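Local coordinates for Non-ribosomal peptide synthetase (Methanobrevibacter ruminantium, PDB 6VTJ), which probably passes a carrier-bound peptidyl thioester from its thiolation domain to a fused reductase domain of the Rossmann type, which releases the chain by reduction, at residues M389-I394 and F467-A472; V318-S323 and E359-S364. All coordinates share one frame; numbering follows the deposited sequence.

Overall arrangement
The two contacts show how the edge of a central sheet and the loops beside it abut and are tied together by hydrogen bonds and packing. In contact 2, the end of strand 313-322 pairs with strand 360-365; in contact 1, the loop 389-394 beyond the next strand meets the link between helices 456-464 and 474-485. Their centres lie about 9 Å apart and they touch directly: Ile394 O is 2.8 Å from Val361 N, a probable hydrogen bond, and Asn390 ND2 reaches Met363 O more weakly. Contact 2 lies nearer the bound 4'-phosphopantetheine, about 7 Å from the Asn320 side chain, against about 13 Å for the side chain of Met389 in contact 1.

Contact 1 of 2, residues M389-I394 and F467-A472; sequences MNNHYI and FDWPEA
Trp469 lays one face of its indole over the peptide link between Met389 and Asn390. The five-membered ring takes a CH-pi contact from Asn390, whose CA sits 3.5 Å from the ring centroid and only 17° off the normal. The amide N of Asn390 is over the centre of the ring system, and the carbonyl of Met389 lies above its indole rim; although Met389 O is 3.1 Å from Trp469 NE1, the angle is too poor for a hydrogen bond, and the carbonyl simply rests over the indole face. On the opposite face the rim of the indole receives Phe467 CE1, so the indole lies between the backbone of 389-390 and the phenyl ring of Phe467, two residues before it in the chain.

The amide of Asn390 works in two directions. Its CG stands anti to the backbone N (chi1 -161°), a setting that carries ND2 across to Pro470 O, 2.9 Å away in a nearly straight bond (162°) close to the amide plane. OD1 turns back and accepts from His392 N at 3.1 Å, closing an Asx turn. Gln365 also donates to Pro470 O, giving that carbonyl a second donor.

Farther along, the His392 imidazole is flanked by Glu471 CG over one face and Asn391 OD1 over the other, both toward the rim, while the Glu471 carboxylate stands at right angles to the ring. Trp469 O approaches the ring edge, 3.2 Å from His392 CE1. Two waters complete the seam, one joining Asn391 OD1 to Trp469 N, the other His392 O to Ala472 N, before Ile394 CD1 meets Ala472 CB at 4.3 Å.

An Asx turn overlapping an inverse gamma turn centred on His392 thus shapes the loop between strands 385-388 and 394-395, consistent with the C-terminal region of an extended Rossmann-type reductase packing beside its sheet.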
loop_
_atom_site.group_PDB
_atom_site.type_symbol
_atom_site.label_atom_id
_atom_site.label_comp_id
_atom_site.label_asym_id
_atom_site.label_seq_id
_atom_site.Cartn_x
_atom_site.Cartn_y
_atom_site.Cartn_z
ATOM N N MET A 389 9.607 2.377 8.784
ATOM C CA MET A 389 10.200 1.851 7.569
ATOM C C MET A 389 11.710 1.799 7.728
ATOM O O MET A 389 12.304 2.588 8.473
ATOM C CB MET A 389 9.823 2.691 6.338
ATOM C CG MET A 389 10.026 4.194 6.494
ATOM S SD MET A 389 9.043 5.122 5.273
ATOM C CE MET A 389 9.998 4.856 3.775
ATOM N N ASN A 390 12.322 0.861 7.003
ATOM C CA ASN A 390 13.762 0.639 7.041
ATOM C C ASN A 390 14.537 1.895 6.658
ATOM O O ASN A 390 14.468 2.347 5.511
ATOM C CB ASN A 390 14.125 -0.518 6.120
ATOM C CG ASN A 390 15.478 -1.096 6.439
ATOM O OD1 ASN A 390 16.394 -0.365 6.764
ATOM N ND2 ASN A 390 15.605 -2.416 6.366
ATOM N N ASN A 391 15.265 2.478 7.607
ATOM C CA ASN A 391 15.936 3.742 7.352
ATOM C C ASN A 391 17.233 3.582 6.562
ATOM O O ASN A 391 17.791 4.587 6.112
ATOM C CB ASN A 391 16.198 4.489 8.671
ATOM C CG ASN A 391 17.094 3.719 9.619
ATOM O OD1 ASN A 391 16.774 2.610 10.034
ATOM N ND2 ASN A 391 18.200 4.330 10.005
ATOM N N HIS A 392 17.706 2.358 6.346
ATOM C CA HIS A 392 18.902 2.133 5.525
ATOM C C HIS A 392 18.490 1.946 4.059
ATOM O O HIS A 392 18.426 0.830 3.528
ATOM C CB HIS A 392 19.684 0.939 6.071
ATOM C CG HIS A 392 20.000 1.054 7.526
ATOM N ND1 HIS A 392 19.432 0.235 8.484
ATOM C CD2 HIS A 392 20.796 1.920 8.198
ATOM C CE1 HIS A 392 19.878 0.584 9.678
ATOM N NE2 HIS A 392 20.705 1.605 9.532
ATOM N N TYR A 393 18.206 3.071 3.396
ATOM C CA TYR A 393 17.741 3.049 2.011
ATOM C C TYR A 393 18.828 2.510 1.088
ATOM O O TYR A 393 20.021 2.749 1.299
ATOM C CB TYR A 393 17.357 4.445 1.522
ATOM C CG TYR A 393 16.227 5.141 2.257
ATOM C CD1 TYR A 393 15.415 4.463 3.159
ATOM C CD2 TYR A 393 15.983 6.490 2.040
ATOM C CE1 TYR A 393 14.392 5.118 3.829
ATOM C CE2 TYR A 393 14.967 7.154 2.693
ATOM C CZ TYR A 393 14.172 6.465 3.587
ATOM O OH TYR A 393 13.153 7.126 4.217
ATOM N N ILE A 394 18.397 1.776 0.058
ATOM C CA ILE A 394 19.272 1.302 -1.000
ATOM C C ILE A 394 18.818 1.947 -2.306
ATOM O O ILE A 394 17.758 2.569 -2.381
ATOM C CB ILE A 394 19.285 -0.239 -1.112
ATOM C CG1 ILE A 394 17.906 -0.798 -1.417
ATOM C CG2 ILE A 394 19.774 -0.860 0.166
ATOM C CD1 ILE A 394 17.933 -2.304 -1.634
ATOM N N PHE A 467 14.926 -1.601 19.001
ATOM C CA PHE A 467 14.700 -2.023 17.622
ATOM C C PHE A 467 15.603 -1.210 16.703
ATOM O O PHE A 467 15.532 0.026 16.697
ATOM C CB PHE A 467 13.221 -1.842 17.253
ATOM C CG PHE A 467 12.892 -2.171 15.821
ATOM C CD1 PHE A 467 13.308 -1.353 14.785
ATOM C CD2 PHE A 467 12.132 -3.296 15.518
ATOM C CE1 PHE A 467 13.013 -1.665 13.470
ATOM C CE2 PHE A 467 11.829 -3.615 14.192
ATOM C CZ PHE A 467 12.270 -2.803 13.171
ATOM N N ASP A 468 16.435 -1.897 15.921
ATOM C CA ASP A 468 17.161 -1.298 14.808
ATOM C C ASP A 468 16.768 -2.033 13.527
ATOM O O ASP A 468 16.477 -3.236 13.555
ATOM C CB ASP A 468 18.690 -1.377 14.999
ATOM C CG ASP A 468 19.246 -0.287 15.913
ATOM O OD1 ASP A 468 18.475 0.456 16.516
ATOM O OD2 ASP A 468 20.491 -0.157 16.021
ATOM N N TRP A 469 16.756 -1.309 12.389
ATOM C CA TRP A 469 16.398 -2.020 11.156
ATOM C C TRP A 469 17.603 -2.793 10.609
ATOM O O TRP A 469 18.714 -2.267 10.582
ATOM C CB TRP A 469 15.899 -1.048 10.090
ATOM C CG TRP A 469 14.489 -0.518 10.306
ATOM C CD1 TRP A 469 14.139 0.646 10.935
ATOM C CD2 TRP A 469 13.265 -1.134 9.894
ATOM N NE1 TRP A 469 12.772 0.789 10.934
ATOM C CE2 TRP A 469 12.216 -0.285 10.282
ATOM C CE3 TRP A 469 12.954 -2.318 9.214
ATOM C CZ2 TRP A 469 10.875 -0.590 10.025
ATOM C CZ3 TRP A 469 11.616 -2.620 8.966
ATOM C CH2 TRP A 469 10.600 -1.757 9.369
ATOM N N PRO A 470 17.417 -4.033 10.146
ATOM C CA PRO A 470 18.527 -4.739 9.505
ATOM C C PRO A 470 18.751 -4.220 8.102
ATOM O O PRO A 470 17.805 -3.943 7.363
ATOM C CB PRO A 470 18.059 -6.199 9.474
ATOM C CG PRO A 470 16.603 -6.138 9.480
ATOM C CD PRO A 470 16.204 -4.871 10.229
ATOM N N GLU A 471 20.018 -4.130 7.722
ATOM C CA GLU A 471 20.362 -3.637 6.398
ATOM C C GLU A 471 19.878 -4.602 5.325
ATOM O O GLU A 471 19.965 -5.822 5.473
ATOM C CB GLU A 471 21.869 -3.453 6.285
ATOM C CG GLU A 471 22.386 -2.351 7.170
ATOM C CD GLU A 471 23.412 -1.478 6.483
ATOM O OE1 GLU A 471 23.091 -0.293 6.211
ATOM O OE2 GLU A 471 24.536 -1.983 6.219
ATOM N N ALA A 472 19.352 -4.046 4.240
ATOM C CA ALA A 472 19.005 -4.843 3.065
ATOM C C ALA A 472 20.263 -5.020 2.218
ATOM O O ALA A 472 20.410 -4.451 1.134
ATOM C CB ALA A 472 17.882 -4.188 2.269
HETATM O O HOH W 1 17.310 1.441 12.530
HETATM O O HOH W 2 20.053 -1.597 3.612
#

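Contact 2 of 2, residues V318-S323 and E359-S364; sequences VGNLMS and EKVDMS
Asn320 and Ser364 meet first through their backbones, where two bonds define a short parallel bridge centred on Leu321 and Ser364. Ser364 N donates to Asn320 O at 3.1 Å, and Ser364 O in turn accepts from Met322 N at 3.0 Å, the donor standing well above the carbonyl plane although the N-H points almost straight at the oxygen. The touching parts of the strands run 71° apart, and the pairing is accordingly brief.

Side-chain bonds extend the grip beyond the bridge. One oxygen of Asp362, OD2, takes two donors: Asn320 N arrives at 2.8 Å on the syn lone pair, and Ser364 OG at 2.6 Å on the anti one. With its CG placed between the backbone N and the carbonyl carbon (chi1 67°), Asp362 folds its carboxylate into position for both. Asn320 answers with its own amide, ND2 giving a hydrogen to Asp362 O at 3.0 Å nearly along the C=O axis, so that the two residues clasp each other by backbone and side chain alike. The Ser364 hydroxyl also accepts from Asn390 N, which ties the loop 389-394 to the same network. Were Asp362 replaced by an alanine, Asn320 N and Ser364 OG would probably lose their shared acceptor, and the serine hydroxyl would be freer to turn.

Van der Waals packing forms a third group. Met322 CG meets Met363 CE at 3.8 Å where the two bent apolar chains cross, and the Val361 CG2 methyl rests against the amide nitrogen Asn320 ND2 at 3.5 Å. Phe339 of helix 338-349 touches all four of these side chains.

Two parallel strands joined through intervening helices, including 338-349, make a beta-alpha-beta connection of the Rossmann-like reductase fold, here beside the 4'-phosphopantetheine pocket that includes Asn337 and Ala338.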
loop_
_atom_site.group_PDB
_atom_site.type_symbol
_atom_site.label_atom_id
_atom_site.label_comp_id
_atom_site.label_asym_id
_atom_site.label_seq_id
_atom_site.Cartn_x
_atom_site.Cartn_y
_atom_site.Cartn_z
ATOM N N VAL A 318 3.635 2.806 7.122
ATOM C CA VAL A 318 4.637 1.858 6.646
ATOM C C VAL A 318 4.983 2.178 5.193
ATOM O O VAL A 318 4.322 2.982 4.527
ATOM C CB VAL A 318 4.195 0.384 6.827
ATOM C CG1 VAL A 318 4.006 0.070 8.326
ATOM C CG2 VAL A 318 2.942 0.049 6.009
ATOM N N GLY A 319 6.058 1.564 4.715
ATOM C CA GLY A 319 6.584 1.920 3.418
ATOM C C GLY A 319 6.494 0.808 2.396
ATOM O O GLY A 319 5.398 0.366 2.045
ATOM N N ASN A 320 7.652 0.348 1.929
ATOM C CA ASN A 320 7.769 -0.663 0.873
ATOM C C ASN A 320 7.885 -2.035 1.537
ATOM O O ASN A 320 8.979 -2.486 1.890
ATOM C CB ASN A 320 8.976 -0.336 -0.005
ATOM C CG ASN A 320 9.188 -1.333 -1.150
ATOM O OD1 ASN A 320 8.243 -1.905 -1.695
ATOM N ND2 ASN A 320 10.442 -1.520 -1.525
ATOM N N LEU A 321 6.741 -2.718 1.683
ATOM C CA LEU A 321 6.647 -3.965 2.440
ATOM C C LEU A 321 7.263 -5.113 1.645
ATOM O O LEU A 321 6.672 -5.586 0.665
ATOM C CB LEU A 321 5.191 -4.270 2.785
ATOM C CG LEU A 321 4.482 -3.236 3.658
ATOM C CD1 LEU A 321 3.105 -3.726 4.028
ATOM C CD2 LEU A 321 5.288 -2.922 4.916
ATOM N N MET A 322 8.399 -5.620 2.113
ATOM C CA MET A 322 9.200 -6.579 1.360
ATOM C C MET A 322 9.359 -7.895 2.129
ATOM O O MET A 322 8.891 -8.055 3.260
ATOM C CB MET A 322 10.562 -5.964 1.019
ATOM C CG MET A 322 10.466 -4.974 -0.155
ATOM S SD MET A 322 10.158 -5.822 -1.719
ATOM C CE MET A 322 8.446 -5.412 -2.159
ATOM N N SER A 323 10.059 -8.829 1.493
ATOM C CA SER A 323 10.170 -10.201 1.977
ATOM C C SER A 323 10.868 -10.280 3.329
ATOM O O SER A 323 11.683 -9.420 3.691
ATOM C CB SER A 323 10.945 -11.044 0.965
ATOM O OG SER A 323 10.522 -10.711 -0.335
ATOM N N GLU A 359 17.149 5.968 -7.988
ATOM C CA GLU A 359 15.994 6.019 -7.103
ATOM C C GLU A 359 16.215 5.150 -5.875
ATOM O O GLU A 359 16.480 3.949 -5.990
ATOM C CB GLU A 359 14.739 5.578 -7.848
ATOM C CG GLU A 359 13.479 5.752 -7.030
ATOM C CD GLU A 359 12.231 5.594 -7.861
ATOM O OE1 GLU A 359 12.152 4.610 -8.646
ATOM O OE2 GLU A 359 11.330 6.456 -7.722
ATOM N N LYS A 360 16.139 5.781 -4.704
ATOM C CA LYS A 360 16.312 5.119 -3.421
ATOM C C LYS A 360 15.009 4.490 -2.958
ATOM O O LYS A 360 13.917 4.963 -3.281
ATOM C CB LYS A 360 16.759 6.106 -2.340
ATOM C CG LYS A 360 17.903 7.025 -2.695
ATOM C CD LYS A 360 19.229 6.337 -2.597
ATOM C CE LYS A 360 20.360 7.360 -2.597
ATOM N NZ LYS A 360 21.677 6.678 -2.690
ATOM N N VAL A 361 15.126 3.433 -2.157
ATOM C CA VAL A 361 13.946 2.817 -1.576
ATOM C C VAL A 361 14.303 2.225 -0.225
ATOM O O VAL A 361 15.439 1.798 0.008
ATOM C CB VAL A 361 13.347 1.743 -2.510
ATOM C CG1 VAL A 361 14.128 0.425 -2.381
ATOM C CG2 VAL A 361 11.896 1.547 -2.174
ATOM N N ASP A 362 13.322 2.238 0.678
ATOM C CA ASP A 362 13.341 1.392 1.859
ATOM C C ASP A 362 12.970 -0.033 1.480
ATOM O O ASP A 362 12.070 -0.262 0.662
ATOM C CB ASP A 362 12.354 1.913 2.901
ATOM C CG ASP A 362 10.902 1.786 2.443
ATOM O OD1 ASP A 362 10.499 2.500 1.491
ATOM O OD2 ASP A 362 10.164 0.972 3.032
ATOM N N MET A 363 13.686 -0.992 2.042
ATOM C CA MET A 363 13.279 -2.394 1.971
ATOM C C MET A 363 12.841 -2.770 3.382
ATOM O O MET A 363 13.638 -3.204 4.218
ATOM C CB MET A 363 14.386 -3.271 1.437
ATOM C CG MET A 363 14.918 -2.774 0.092
ATOM S SD MET A 363 13.846 -3.157 -1.302
ATOM C CE MET A 363 14.060 -4.936 -1.416
ATOM N N SER A 364 11.557 -2.570 3.650
ATOM C CA SER A 364 11.000 -2.801 4.981
ATOM C C SER A 364 10.610 -4.270 5.082
ATOM O O SER A 364 9.513 -4.666 4.684
ATOM C CB SER A 364 9.815 -1.872 5.210
ATOM O OG SER A 364 10.236 -0.512 5.204
#